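PDB 6AF4: HigA antitoxin from Streptococcus pneumoniae TIGR4, which acts as the antitoxin of a HigBA-type toxin–antitoxin pair and probably binds DNA through a helix-turn-helix domain. Local coordinates for residues I45-L50 and V56-I61; A62-G67 and D74-V79; E52-S57 and L80-K85; D12-L17 and E21-S26. One frame throughout, in Å; residues are numbered along the deposited sequence.

Contact 1: I45-L50 and V56-I61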
loop_
_atom_site.group_PDB
_atom_site.type_symbol
_atom_site.label_atom_id
_atom_site.label_comp_id
_atom_site.label_asym_id
_atom_site.label_seq_id
_atom_site.Cartn_x
_atom_site.Cartn_y
_atom_site.Cartn_z
ATOM N N ILE H 45 -20.362 -10.845 3.060
ATOM C CA ILE H 45 -19.440 -11.169 1.981
ATOM C C ILE H 45 -18.366 -12.116 2.485
ATOM O O ILE H 45 -17.498 -11.729 3.268
ATOM C CB ILE H 45 -18.760 -9.913 1.398
ATOM C CG1 ILE H 45 -19.805 -8.894 0.943
ATOM C CG2 ILE H 45 -17.842 -10.294 0.243
ATOM C CD1 ILE H 45 -19.211 -7.692 0.246
ATOM N N SER H 46 -18.423 -13.356 2.018
ATOM C CA SER H 46 -17.440 -14.358 2.394
ATOM C C SER H 46 -16.138 -14.168 1.625
ATOM O O SER H 46 -16.030 -13.279 0.780
ATOM C CB SER H 46 -18.011 -15.762 2.166
ATOM O OG SER H 46 -18.538 -15.896 0.853
ATOM N N GLN H 47 -15.149 -15.003 1.926
ATOM C CA GLN H 47 -13.870 -14.925 1.243
ATOM C C GLN H 47 -14.014 -15.539 -0.150
ATOM O O GLN H 47 -13.379 -15.083 -1.104
ATOM C CB GLN H 47 -12.778 -15.631 2.046
ATOM C CG GLN H 47 -11.394 -14.994 1.931
ATOM C CD GLN H 47 -10.343 -15.733 2.737
ATOM O OE1 GLN H 47 -10.070 -16.907 2.487
ATOM N NE2 GLN H 47 -9.754 -15.052 3.716
ATOM N N LYS H 48 -14.858 -16.563 -0.275
ATOM C CA LYS H 48 -15.198 -17.098 -1.595
ATOM C C LYS H 48 -15.805 -16.010 -2.481
ATOM O O LYS H 48 -15.504 -15.926 -3.670
ATOM C CB LYS H 48 -16.159 -18.301 -1.473
ATOM C CG LYS H 48 -17.638 -17.909 -1.328
ATOM C CD LYS H 48 -18.567 -18.624 -2.296
ATOM C CE LYS H 48 -19.801 -17.742 -2.555
ATOM N NZ LYS H 48 -20.833 -18.337 -3.455
ATOM N N LYS H 49 -16.610 -15.153 -1.865
ATOM C CA LYS H 49 -17.411 -14.168 -2.569
ATOM C C LYS H 49 -16.570 -12.977 -2.994
ATOM O O LYS H 49 -16.741 -12.430 -4.083
ATOM C CB LYS H 49 -18.571 -13.716 -1.672
ATOM C CG LYS H 49 -19.354 -12.529 -2.185
ATOM C CD LYS H 49 -20.237 -12.914 -3.351
ATOM C CE LYS H 49 -21.213 -11.794 -3.660
ATOM N NZ LYS H 49 -22.080 -12.127 -4.820
ATOM N N LEU H 50 -15.659 -12.591 -2.112
ATOM C CA LEU H 50 -14.734 -11.502 -2.369
ATOM C C LEU H 50 -13.714 -11.890 -3.437
ATOM O O LEU H 50 -13.219 -11.037 -4.178
ATOM C CB LEU H 50 -14.025 -11.104 -1.074
ATOM C CG LEU H 50 -13.009 -9.966 -1.147
ATOM C CD1 LEU H 50 -13.615 -8.795 -1.889
ATOM C CD2 LEU H 50 -12.598 -9.564 0.249
ATOM N N VAL H 56 -9.053 -11.287 -7.222
ATOM C CA VAL H 56 -7.929 -11.754 -6.416
ATOM C C VAL H 56 -8.268 -13.112 -5.807
ATOM O O VAL H 56 -9.389 -13.322 -5.345
ATOM C CB VAL H 56 -7.582 -10.744 -5.299
ATOM C CG1 VAL H 56 -6.484 -11.285 -4.396
ATOM C CG2 VAL H 56 -7.176 -9.408 -5.901
ATOM N N SER H 57 -7.310 -14.035 -5.803
ATOM C CA SER H 57 -7.601 -15.397 -5.370
ATOM C C SER H 57 -7.750 -15.507 -3.856
ATOM O O SER H 57 -7.487 -14.555 -3.123
ATOM C CB SER H 57 -6.506 -16.350 -5.850
ATOM O OG SER H 57 -5.248 -15.990 -5.310
ATOM N N GLN H 58 -8.162 -16.686 -3.399
ATOM C CA GLN H 58 -8.397 -16.933 -1.977
ATOM C C GLN H 58 -7.127 -17.036 -1.114
ATOM O O GLN H 58 -7.097 -16.499 -0.009
ATOM C CB GLN H 58 -9.263 -18.183 -1.794
ATOM C CG GLN H 58 -9.965 -18.227 -0.447
ATOM C CD GLN H 58 -11.297 -18.948 -0.502
ATOM O OE1 GLN H 58 -12.118 -18.691 -1.383
ATOM N NE2 GLN H 58 -11.521 -19.849 0.448
ATOM N N PRO H 59 -6.090 -17.757 -1.583
ATOM C CA PRO H 59 -4.889 -17.767 -0.736
ATOM C C PRO H 59 -4.253 -16.386 -0.589
ATOM O O PRO H 59 -3.696 -16.079 0.464
ATOM C CB PRO H 59 -3.946 -18.722 -1.475
ATOM C CG PRO H 59 -4.850 -19.612 -2.250
ATOM C CD PRO H 59 -5.983 -18.731 -2.685
ATOM N N VAL H 60 -4.344 -15.567 -1.633
ATOM C CA VAL H 60 -3.748 -14.236 -1.620
ATOM C C VAL H 60 -4.488 -13.303 -0.656
ATOM O O VAL H 60 -3.862 -12.542 0.083
ATOM C CB VAL H 60 -3.725 -13.618 -3.038
ATOM C CG1 VAL H 60 -3.270 -12.167 -2.992
ATOM C CG2 VAL H 60 -2.819 -14.431 -3.952
ATOM N N ILE H 61 -5.818 -13.368 -0.653
ATOM C CA ILE H 61 -6.601 -12.544 0.263
ATOM C C ILE H 61 -6.440 -13.053 1.701
ATOM O O ILE H 61 -6.462 -12.268 2.653
ATOM C CB ILE H 61 -8.104 -12.504 -0.135
ATOM C CG1 ILE H 61 -8.915 -11.675 0.860
ATOM C CG2 ILE H 61 -8.689 -13.886 -0.212
ATOM C CD1 ILE H 61 -8.542 -10.219 0.876
#
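Gln47, which follows the N-cap residue Ser46 and projects from the first turn of helix 47-54 toward the start of helix 58-65, carries most of this contact. Ser46 OG receives a weak capping bond from Lys49 N. The Gln47 chain is stretched out beyond CG (chi2 -180°), so its aliphatic part runs alongside Ile61 in the opposite direction, with Gln47 CG 3.6 Å from Ile61 CG2. Its amide then reaches Gln58, where Gln47 OE1 lies 3.2 Å from Gln58 CG, on the methylene part of the partner. The two amide planes are turned 64° against each other and do not pair. Lys48 follows and sends its long chain away from the other segment; Lys48 CA, however, lies 3.5 Å from Gln58 OE1, because the Gln58 chain is bent at chi2 (149°) and brings its amide across the first turn of helix 47-54. One turn on from Ser46, Leu50 is buried, and its far end approaches Ile61, with Leu50 CD2 4.2 Å from Ile61 CD1 and the two side chains crossing at about a right angle. Leu36 of helix 20-40 and Val79 of helix 73-82 pack on both of these side chains, so the apolar end of the contact belongs to the domain core while the glutamine end lies nearer the surface. Two short helices joined by a tight turn and packed through such residues form the helix-turn-helix unit of the Cro/XRE family, in which the second helix, here 58-65, is probably the one presented to DNA.

Contact 2: A62-G67 and D74-V79; sequences ARMETG and DTVLKV
This is a small, fully buried apolar contact between the C-terminal part of helix 58-65 and the middle of helix 73-82, and a single methionine makes it from one side. Met64 extends straight out from its helix, CG trans to the backbone N (chi1 178°) and the rest of the chain trans as well (chi2 -175°, chi3 172°), which puts its sulfur and methyl group against two valines one turn apart. The methyl group is seated on Val76: Met64 CE is 3.6 Å from Val76 CA and 3.9 Å from both of the Val76 methyls, CG1 and CG2, so the methionine end covers the branched side chain at its root. Met64 and Val76 cross at about a right angle. Val79 instead comes toward Met64 tip to tip, Val79 CG2 lying 3.8 Å from Met64 SD. Val79 CB also lies 4.0 Å from Met64 CE. The thioether thus lies against Val76 and Val79, and its contacts across the interface are all dispersive. Around it, Ile32 of helix 20-40 touches Met64, and Leu36 of the same helix packs on Val79. Val76 is covered further by Pro71 in the preceding loop, and it also meets Leu73 of the second subunit. Met64 therefore packs between helices 20-40 and 73-82, while helix 47-54 joins through Leu50 on Val79 and strand 85-91 packs on Val76 through Leu87.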
loop_
_atom_site.group_PDB
_atom_site.type_symbol
_atom_site.label_atom_id
_atom_site.label_comp_id
_atom_site.label_asym_id
_atom_site.label_seq_id
_atom_site.Cartn_x
_atom_site.Cartn_y
_atom_site.Cartn_z
ATOM N N ALA H 62 -6.248 -14.361 1.852
ATOM C CA ALA H 62 -6.037 -14.960 3.168
ATOM C C ALA H 62 -4.777 -14.406 3.828
ATOM O O ALA H 62 -4.810 -13.977 4.983
ATOM C CB ALA H 62 -5.953 -16.474 3.056
ATOM N N ARG H 63 -3.671 -14.418 3.091
ATOM C CA ARG H 63 -2.407 -13.887 3.591
ATOM C C ARG H 63 -2.455 -12.374 3.745
ATOM O O ARG H 63 -1.699 -11.798 4.518
ATOM C CB ARG H 63 -1.251 -14.263 2.666
ATOM C CG ARG H 63 -0.980 -15.747 2.564
ATOM C CD ARG H 63 0.102 -16.006 1.536
ATOM N NE ARG H 63 0.336 -14.830 0.702
ATOM C CZ ARG H 63 0.319 -14.841 -0.627
ATOM N NH1 ARG H 63 0.076 -15.971 -1.279
ATOM N NH2 ARG H 63 0.540 -13.722 -1.304
ATOM N N MET H 64 -3.332 -11.729 2.990
ATOM C CA MET H 64 -3.490 -10.288 3.104
ATOM C C MET H 64 -4.116 -9.940 4.450
ATOM O O MET H 64 -3.867 -8.873 5.010
ATOM C CB MET H 64 -4.342 -9.752 1.958
ATOM C CG MET H 64 -4.603 -8.267 2.025
ATOM S SD MET H 64 -5.736 -7.748 0.733
ATOM C CE MET H 64 -6.034 -6.048 1.207
ATOM N N GLU H 65 -4.936 -10.850 4.963
ATOM C CA GLU H 65 -5.552 -10.668 6.269
ATOM C C GLU H 65 -4.569 -10.989 7.393
ATOM O O GLU H 65 -4.466 -10.248 8.366
ATOM C CB GLU H 65 -6.802 -11.535 6.400
ATOM C CG GLU H 65 -7.653 -11.184 7.603
ATOM C CD GLU H 65 -8.883 -12.050 7.717
ATOM O OE1 GLU H 65 -9.243 -12.709 6.720
ATOM O OE2 GLU H 65 -9.488 -12.076 8.807
ATOM N N THR H 66 -3.845 -12.095 7.255
ATOM C CA THR H 66 -2.849 -12.457 8.254
ATOM C C THR H 66 -1.513 -11.874 7.822
ATOM O O THR H 66 -0.874 -12.372 6.899
ATOM C CB THR H 66 -2.742 -13.984 8.427
ATOM O OG1 THR H 66 -2.052 -14.552 7.307
ATOM C CG2 THR H 66 -4.131 -14.605 8.542
ATOM N N GLY H 67 -1.059 -10.864 8.555
ATOM C CA GLY H 67 -0.100 -9.902 8.039
ATOM C C GLY H 67 1.341 -10.355 7.922
ATOM O O GLY H 67 2.240 -9.524 7.784
ATOM N N ASP H 74 -1.253 -3.395 -5.475
ATOM C CA ASP H 74 -2.255 -3.586 -6.485
ATOM C C ASP H 74 -3.369 -4.472 -6.001
ATOM O O ASP H 74 -4.515 -4.228 -6.272
ATOM C CB ASP H 74 -1.616 -4.091 -7.763
ATOM C CG ASP H 74 -0.900 -3.003 -8.509
ATOM O OD1 ASP H 74 -1.220 -1.826 -8.300
ATOM O OD2 ASP H 74 -0.011 -3.322 -9.299
ATOM N N THR H 75 -3.004 -5.505 -5.270
ATOM C CA THR H 75 -3.966 -6.436 -4.704
ATOM C C THR H 75 -4.803 -5.767 -3.618
ATOM O O THR H 75 -6.013 -5.980 -3.540
ATOM C CB THR H 75 -3.259 -7.668 -4.115
ATOM O OG1 THR H 75 -2.449 -7.268 -3.002
ATOM C CG2 THR H 75 -2.372 -8.321 -5.163
ATOM N N VAL H 76 -4.154 -4.958 -2.783
ATOM C CA VAL H 76 -4.840 -4.232 -1.718
ATOM C C VAL H 76 -5.898 -3.300 -2.291
ATOM O O VAL H 76 -7.034 -3.271 -1.817
ATOM C CB VAL H 76 -3.854 -3.404 -0.859
ATOM C CG1 VAL H 76 -4.607 -2.576 0.177
ATOM C CG2 VAL H 76 -2.850 -4.310 -0.181
ATOM N N LEU H 77 -5.516 -2.543 -3.316
ATOM C CA LEU H 77 -6.429 -1.617 -3.977
ATOM C C LEU H 77 -7.601 -2.346 -4.630
ATOM O O LEU H 77 -8.718 -1.830 -4.659
ATOM C CB LEU H 77 -5.681 -0.785 -5.023
ATOM C CG LEU H 77 -4.691 0.257 -4.496
ATOM C CD1 LEU H 77 -3.782 0.755 -5.614
ATOM C CD2 LEU H 77 -5.427 1.417 -3.845
ATOM N N LYS H 78 -7.343 -3.545 -5.148
ATOM C CA LYS H 78 -8.386 -4.367 -5.754
ATOM C C LYS H 78 -9.396 -4.845 -4.716
ATOM O O LYS H 78 -10.607 -4.697 -4.896
ATOM C CB LYS H 78 -7.780 -5.578 -6.468
ATOM C CG LYS H 78 -7.156 -5.278 -7.822
ATOM C CD LYS H 78 -6.800 -6.570 -8.547
ATOM C CE LYS H 78 -5.927 -6.310 -9.762
ATOM N NZ LYS H 78 -5.576 -7.578 -10.461
ATOM N N VAL H 79 -8.889 -5.426 -3.634
ATOM C CA VAL H 79 -9.741 -5.943 -2.570
ATOM C C VAL H 79 -10.560 -4.825 -1.929
ATOM O O VAL H 79 -11.758 -4.985 -1.686
ATOM C CB VAL H 79 -8.912 -6.662 -1.490
ATOM C CG1 VAL H 79 -9.788 -7.036 -0.305
ATOM C CG2 VAL H 79 -8.238 -7.895 -2.075
#

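Contact 3: E52-S57 and L80-K85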
loop_
_atom_site.group_PDB
_atom_site.type_symbol
_atom_site.label_atom_id
_atom_site.label_comp_id
_atom_site.label_asym_id
_atom_site.label_seq_id
_atom_site.Cartn_x
_atom_site.Cartn_y
_atom_site.Cartn_z
ATOM N N GLU H 52 -14.154 -13.653 -6.250
ATOM C CA GLU H 52 -14.656 -13.425 -7.601
ATOM C C GLU H 52 -15.077 -11.974 -7.834
ATOM O O GLU H 52 -15.146 -11.524 -8.979
ATOM C CB GLU H 52 -15.823 -14.368 -7.903
ATOM C CG GLU H 52 -17.136 -14.008 -7.232
ATOM C CD GLU H 52 -18.020 -15.222 -7.013
ATOM O OE1 GLU H 52 -17.762 -16.262 -7.653
ATOM O OE2 GLU H 52 -18.975 -15.136 -6.210
ATOM N N MET H 53 -15.355 -11.242 -6.759
ATOM C CA MET H 53 -15.654 -9.819 -6.884
ATOM C C MET H 53 -14.401 -9.046 -7.285
ATOM O O MET H 53 -14.442 -8.196 -8.175
ATOM C CB MET H 53 -16.219 -9.249 -5.577
ATOM C CG MET H 53 -17.657 -9.644 -5.265
ATOM S SD MET H 53 -18.242 -8.941 -3.704
ATOM C CE MET H 53 -18.486 -7.227 -4.161
ATOM N N SER H 54 -13.291 -9.345 -6.616
ATOM C CA SER H 54 -12.047 -8.604 -6.807
ATOM C C SER H 54 -11.100 -9.202 -7.849
ATOM O O SER H 54 -10.130 -8.558 -8.252
ATOM C CB SER H 54 -11.311 -8.498 -5.473
ATOM O OG SER H 54 -10.965 -9.786 -4.990
ATOM N N GLY H 55 -11.373 -10.429 -8.282
ATOM C CA GLY H 55 -10.471 -11.124 -9.183
ATOM C C GLY H 55 -9.215 -11.637 -8.495
ATOM O O GLY H 55 -8.403 -12.334 -9.105
ATOM N N VAL H 56 -9.053 -11.287 -7.222
ATOM C CA VAL H 56 -7.929 -11.754 -6.416
ATOM C C VAL H 56 -8.268 -13.112 -5.807
ATOM O O VAL H 56 -9.389 -13.322 -5.345
ATOM C CB VAL H 56 -7.582 -10.744 -5.299
ATOM C CG1 VAL H 56 -6.484 -11.285 -4.396
ATOM C CG2 VAL H 56 -7.176 -9.408 -5.901
ATOM N N SER H 57 -7.310 -14.035 -5.803
ATOM C CA SER H 57 -7.601 -15.397 -5.370
ATOM C C SER H 57 -7.750 -15.507 -3.856
ATOM O O SER H 57 -7.487 -14.555 -3.123
ATOM C CB SER H 57 -6.506 -16.350 -5.850
ATOM O OG SER H 57 -5.248 -15.990 -5.310
ATOM N N LEU H 80 -9.917 -3.690 -1.674
ATOM C CA LEU H 80 -10.598 -2.545 -1.074
ATOM C C LEU H 80 -11.693 -1.986 -1.983
ATOM O O LEU H 80 -12.748 -1.567 -1.508
ATOM C CB LEU H 80 -9.592 -1.441 -0.733
ATOM C CG LEU H 80 -8.669 -1.688 0.463
ATOM C CD1 LEU H 80 -7.704 -0.525 0.643
ATOM C CD2 LEU H 80 -9.473 -1.922 1.731
ATOM N N ALA H 81 -11.435 -1.981 -3.289
ATOM C CA ALA H 81 -12.377 -1.434 -4.262
ATOM C C ALA H 81 -13.705 -2.183 -4.241
ATOM O O ALA H 81 -14.770 -1.579 -4.367
ATOM C CB ALA H 81 -11.777 -1.468 -5.655
ATOM N N SER H 82 -13.630 -3.500 -4.080
ATOM C CA SER H 82 -14.822 -4.335 -3.980
ATOM C C SER H 82 -15.636 -3.975 -2.742
ATOM O O SER H 82 -16.858 -4.137 -2.718
ATOM C CB SER H 82 -14.437 -5.815 -3.938
ATOM O OG SER H 82 -13.541 -6.143 -4.984
ATOM N N LEU H 83 -14.947 -3.485 -1.716
ATOM C CA LEU H 83 -15.571 -3.178 -0.433
ATOM C C LEU H 83 -15.963 -1.707 -0.322
ATOM O O LEU H 83 -16.516 -1.280 0.692
ATOM C CB LEU H 83 -14.635 -3.556 0.719
ATOM C CG LEU H 83 -14.631 -5.006 1.215
ATOM C CD1 LEU H 83 -14.360 -5.985 0.095
ATOM C CD2 LEU H 83 -13.606 -5.184 2.320
ATOM N N GLY H 84 -15.665 -0.934 -1.361
ATOM C CA GLY H 84 -16.046 0.464 -1.392
ATOM C C GLY H 84 -15.015 1.407 -0.806
ATOM O O GLY H 84 -15.302 2.582 -0.586
ATOM N N LYS H 85 -13.813 0.899 -0.547
ATOM C CA LYS H 85 -12.727 1.750 -0.067
ATOM C C LYS H 85 -11.525 1.713 -1.005
ATOM O O LYS H 85 -11.514 0.961 -1.983
ATOM C CB LYS H 85 -12.293 1.331 1.341
ATOM C CG LYS H 85 -13.155 1.888 2.463
ATOM C CD LYS H 85 -14.338 0.990 2.765
ATOM C CE LYS H 85 -15.108 1.502 3.970
ATOM N NZ LYS H 85 -16.118 0.517 4.447
#
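A chi1 of -50° swings OG of Ser82 beside its own backbone N and anti to the carbonyl carbon, and in this position the hydroxyl both bonds back to Lys78 O and rests against Ser54. Ser82 OG sits over the root of the Ser54 side chain, 3.3 Å from Ser54 CB and 3.4 Å from Ser54 CA, a van der Waals approach of hydroxyl to aliphatic carbons. Ser54 itself has chi1 62°, with OG between the backbone N and the carbonyl carbon; this turns its hydroxyl to its own chain, where Ser54 OG is bonded to Leu50 O and accepts from Val56 N at 3.3 Å, an ST turn. The two serines therefore touch without pairing, each hydroxyl being bonded to nearby backbone of its own segment or helix. Met53 completes the contact: its chain end bends back and brings Met53 CE within 3.8 Å of Ser82 O, while Met53 CB stays 4.1 Å from Ser82 OG. The backbones come close here, and the CA atoms of Ser54 and Ser82 are 5.8 Å apart. Both segments then leave their helices through a glycine with positive phi. Gly55 starts the link to Val56, and Gly84 closes a Schellman motif, with Lys85 N bonded to Leu80 O and Gly84 N weakly to Ala81 O. Lys85 opens the strand that pairs antiparallel with a strand of the second subunit. Met53 and Ser54 thus lead into the turn of the helix-turn-helix motif, which is packed here against the C-terminal end of the helix that follows the motif.

Contact 4: D12-L17 and E21-S26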
loop_
_atom_site.group_PDB
_atom_site.type_symbol
_atom_site.label_atom_id
_atom_site.label_comp_id
_atom_site.label_asym_id
_atom_site.label_seq_id
_atom_site.Cartn_x
_atom_site.Cartn_y
_atom_site.Cartn_z
ATOM N N ASP H 12 -1.237 4.342 26.058
ATOM C CA ASP H 12 0.048 4.719 26.641
ATOM C C ASP H 12 1.069 3.599 26.491
ATOM O O ASP H 12 2.202 3.833 26.065
ATOM C CB ASP H 12 -0.113 5.077 28.117
ATOM C CG ASP H 12 -1.069 6.231 28.335
ATOM O OD1 ASP H 12 -1.181 7.096 27.439
ATOM O OD2 ASP H 12 -1.713 6.270 29.405
ATOM N N VAL H 13 0.664 2.385 26.847
ATOM C CA VAL H 13 1.532 1.218 26.730
ATOM C C VAL H 13 2.033 1.038 25.296
ATOM O O VAL H 13 3.216 0.780 25.071
ATOM C CB VAL H 13 0.800 -0.058 27.191
ATOM C CG1 VAL H 13 1.608 -1.304 26.848
ATOM C CG2 VAL H 13 0.512 0.016 28.685
ATOM N N ARG H 14 1.129 1.197 24.333
ATOM C CA ARG H 14 1.459 1.057 22.917
ATOM C C ARG H 14 2.488 2.094 22.464
ATOM O O ARG H 14 3.426 1.778 21.728
ATOM C CB ARG H 14 0.192 1.177 22.065
ATOM C CG ARG H 14 0.397 0.878 20.595
ATOM C CD ARG H 14 -0.883 1.092 19.801
ATOM N NE ARG H 14 -0.846 0.377 18.529
ATOM C CZ ARG H 14 -1.450 0.788 17.419
ATOM N NH1 ARG H 14 -2.136 1.922 17.415
ATOM N NH2 ARG H 14 -1.358 0.066 16.311
ATOM N N ALA H 15 2.302 3.332 22.907
ATOM C CA ALA H 15 3.190 4.425 22.533
ATOM C C ALA H 15 4.600 4.216 23.080
ATOM O O ALA H 15 5.578 4.637 22.464
ATOM C CB ALA H 15 2.623 5.753 23.016
ATOM N N GLU H 16 4.702 3.565 24.236
ATOM C CA GLU H 16 5.995 3.354 24.884
ATOM C C GLU H 16 6.788 2.191 24.290
ATOM O O GLU H 16 8.009 2.269 24.161
ATOM C CB GLU H 16 5.807 3.131 26.387
ATOM C CG GLU H 16 5.303 4.356 27.138
ATOM C CD GLU H 16 5.347 4.180 28.647
ATOM O OE1 GLU H 16 5.633 3.054 29.109
ATOM O OE2 GLU H 16 5.095 5.169 29.371
ATOM N N LEU H 17 6.096 1.110 23.940
ATOM C CA LEU H 17 6.760 -0.109 23.485
ATOM C C LEU H 17 7.034 -0.156 21.980
ATOM O O LEU H 17 7.800 -1.001 21.512
ATOM C CB LEU H 17 5.923 -1.326 23.882
ATOM C CG LEU H 17 5.658 -1.505 25.376
ATOM C CD1 LEU H 17 4.862 -2.773 25.625
ATOM C CD2 LEU H 17 6.967 -1.532 26.144
ATOM N N GLU H 21 6.911 4.382 13.589
ATOM C CA GLU H 21 6.885 3.559 12.385
ATOM C C GLU H 21 6.103 2.261 12.561
ATOM O O GLU H 21 5.281 1.901 11.723
ATOM C CB GLU H 21 8.322 3.243 11.967
ATOM C CG GLU H 21 8.471 2.056 11.031
ATOM C CD GLU H 21 9.858 1.449 11.119
ATOM O OE1 GLU H 21 10.610 1.829 12.044
ATOM O OE2 GLU H 21 10.192 0.589 10.278
ATOM N N GLU H 22 6.377 1.557 13.654
ATOM C CA GLU H 22 5.745 0.271 13.922
ATOM C C GLU H 22 4.251 0.425 14.139
ATOM O O GLU H 22 3.466 -0.442 13.760
ATOM C CB GLU H 22 6.378 -0.391 15.144
ATOM C CG GLU H 22 7.744 -0.980 14.876
ATOM C CD GLU H 22 8.470 -1.364 16.148
ATOM O OE1 GLU H 22 8.315 -0.650 17.165
ATOM O OE2 GLU H 22 9.194 -2.382 16.130
ATOM N N ILE H 23 3.867 1.541 14.748
ATOM C CA ILE H 23 2.469 1.817 15.041
ATOM C C ILE H 23 1.686 2.109 13.764
ATOM O O ILE H 23 0.579 1.604 13.582
ATOM C CB ILE H 23 2.331 2.994 16.028
ATOM C CG1 ILE H 23 2.770 2.554 17.426
ATOM C CG2 ILE H 23 0.899 3.513 16.070
ATOM C CD1 ILE H 23 2.768 3.669 18.448
ATOM N N LEU H 24 2.267 2.904 12.873
ATOM C CA LEU H 24 1.598 3.250 11.624
ATOM C C LEU H 24 1.370 1.997 10.773
ATOM O O LEU H 24 0.282 1.795 10.229
ATOM C CB LEU H 24 2.415 4.286 10.851
ATOM C CG LEU H 24 1.689 5.315 9.974
ATOM C CD1 LEU H 24 2.726 6.189 9.296
ATOM C CD2 LEU H 24 0.749 4.687 8.942
ATOM N N GLU H 25 2.389 1.151 10.669
ATOM C CA GLU H 25 2.256 -0.085 9.905
ATOM C C GLU H 25 1.286 -1.046 10.579
ATOM O O GLU H 25 0.603 -1.822 9.911
ATOM C CB GLU H 25 3.612 -0.755 9.718
ATOM C CG GLU H 25 4.528 0.006 8.794
ATOM C CD GLU H 25 5.810 -0.735 8.523
ATOM O OE1 GLU H 25 5.823 -1.975 8.670
ATOM O OE2 GLU H 25 6.805 -0.075 8.167
ATOM N N SER H 26 1.227 -0.990 11.904
ATOM C CA SER H 26 0.266 -1.788 12.650
ATOM C C SER H 26 -1.147 -1.287 12.381
ATOM O O SER H 26 -2.071 -2.083 12.210
ATOM C CB SER H 26 0.568 -1.746 14.147
ATOM O OG SER H 26 -0.414 -2.453 14.883
#
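Arg14 reaches across from helix 10-17 to meet Ile23 and Ser26, which stand on the same side of helix 20-40. The short helical segments 12-17 and 21-26 run at 123° to one another, their axes 10.1 Å apart, and the arginine spans the gap with an extended chain whose CG is trans to the backbone N (chi1 -173°). Its guanidinium is met in two ways. Over one face lies Ile23 CG2, offset toward the rim and 3.7 Å from Arg14 NH1; at the edge, in the plane of the group, Ser26 OG accepts a weak hydrogen bond from Arg14 NH2 at 3.0 Å. With chi1 -72°, Ile23 CG2 lies anti to the backbone N and is aimed at the arginine head, while the CG1 branch carries Ile23 CD1 to the backbone, 3.8 Å from Arg14 O and 4.2 Å from Ala15 CA. Ile23 thus touches the guanidinium and the backbone at residues 14 and 15. Ser26 OG is also bonded to an acidic side chain of another protein in the assembly, and Arg14 NE to a polar one there. A salt bridge from Arg14 NH2 to Asp27 adds an intrachain grip. Held by Asp27, more weakly by Ser26, and by the partner chain, the buried guanidinium probably keeps its positive charge, and its orientation is set partly by this helix corner and partly by the bound protein.

Contacts 1, 2 and 3 form one cluster, their centres about 8 to 9 Å apart, and all lie within the helix-turn-helix range. Contacts 1 and 2 share helix 58-65, contacts 1 and 3 share helix 47-54, and contacts 2 and 3 share helix 73-82, so the three interfaces close a triangle of helices. Along the chain contact 4 comes first; contact 1 follows and closes before contact 2 opens, and contact 2 is nested within the loop that contact 3 closes. Contact 4, at the start of helix 20-40, lies across the chain's centre, its own centre about 22 to 30 Å from theirs. Although it is well away from the probable DNA-binding unit, the chain of another protein reaches both contact 4 and contact 2.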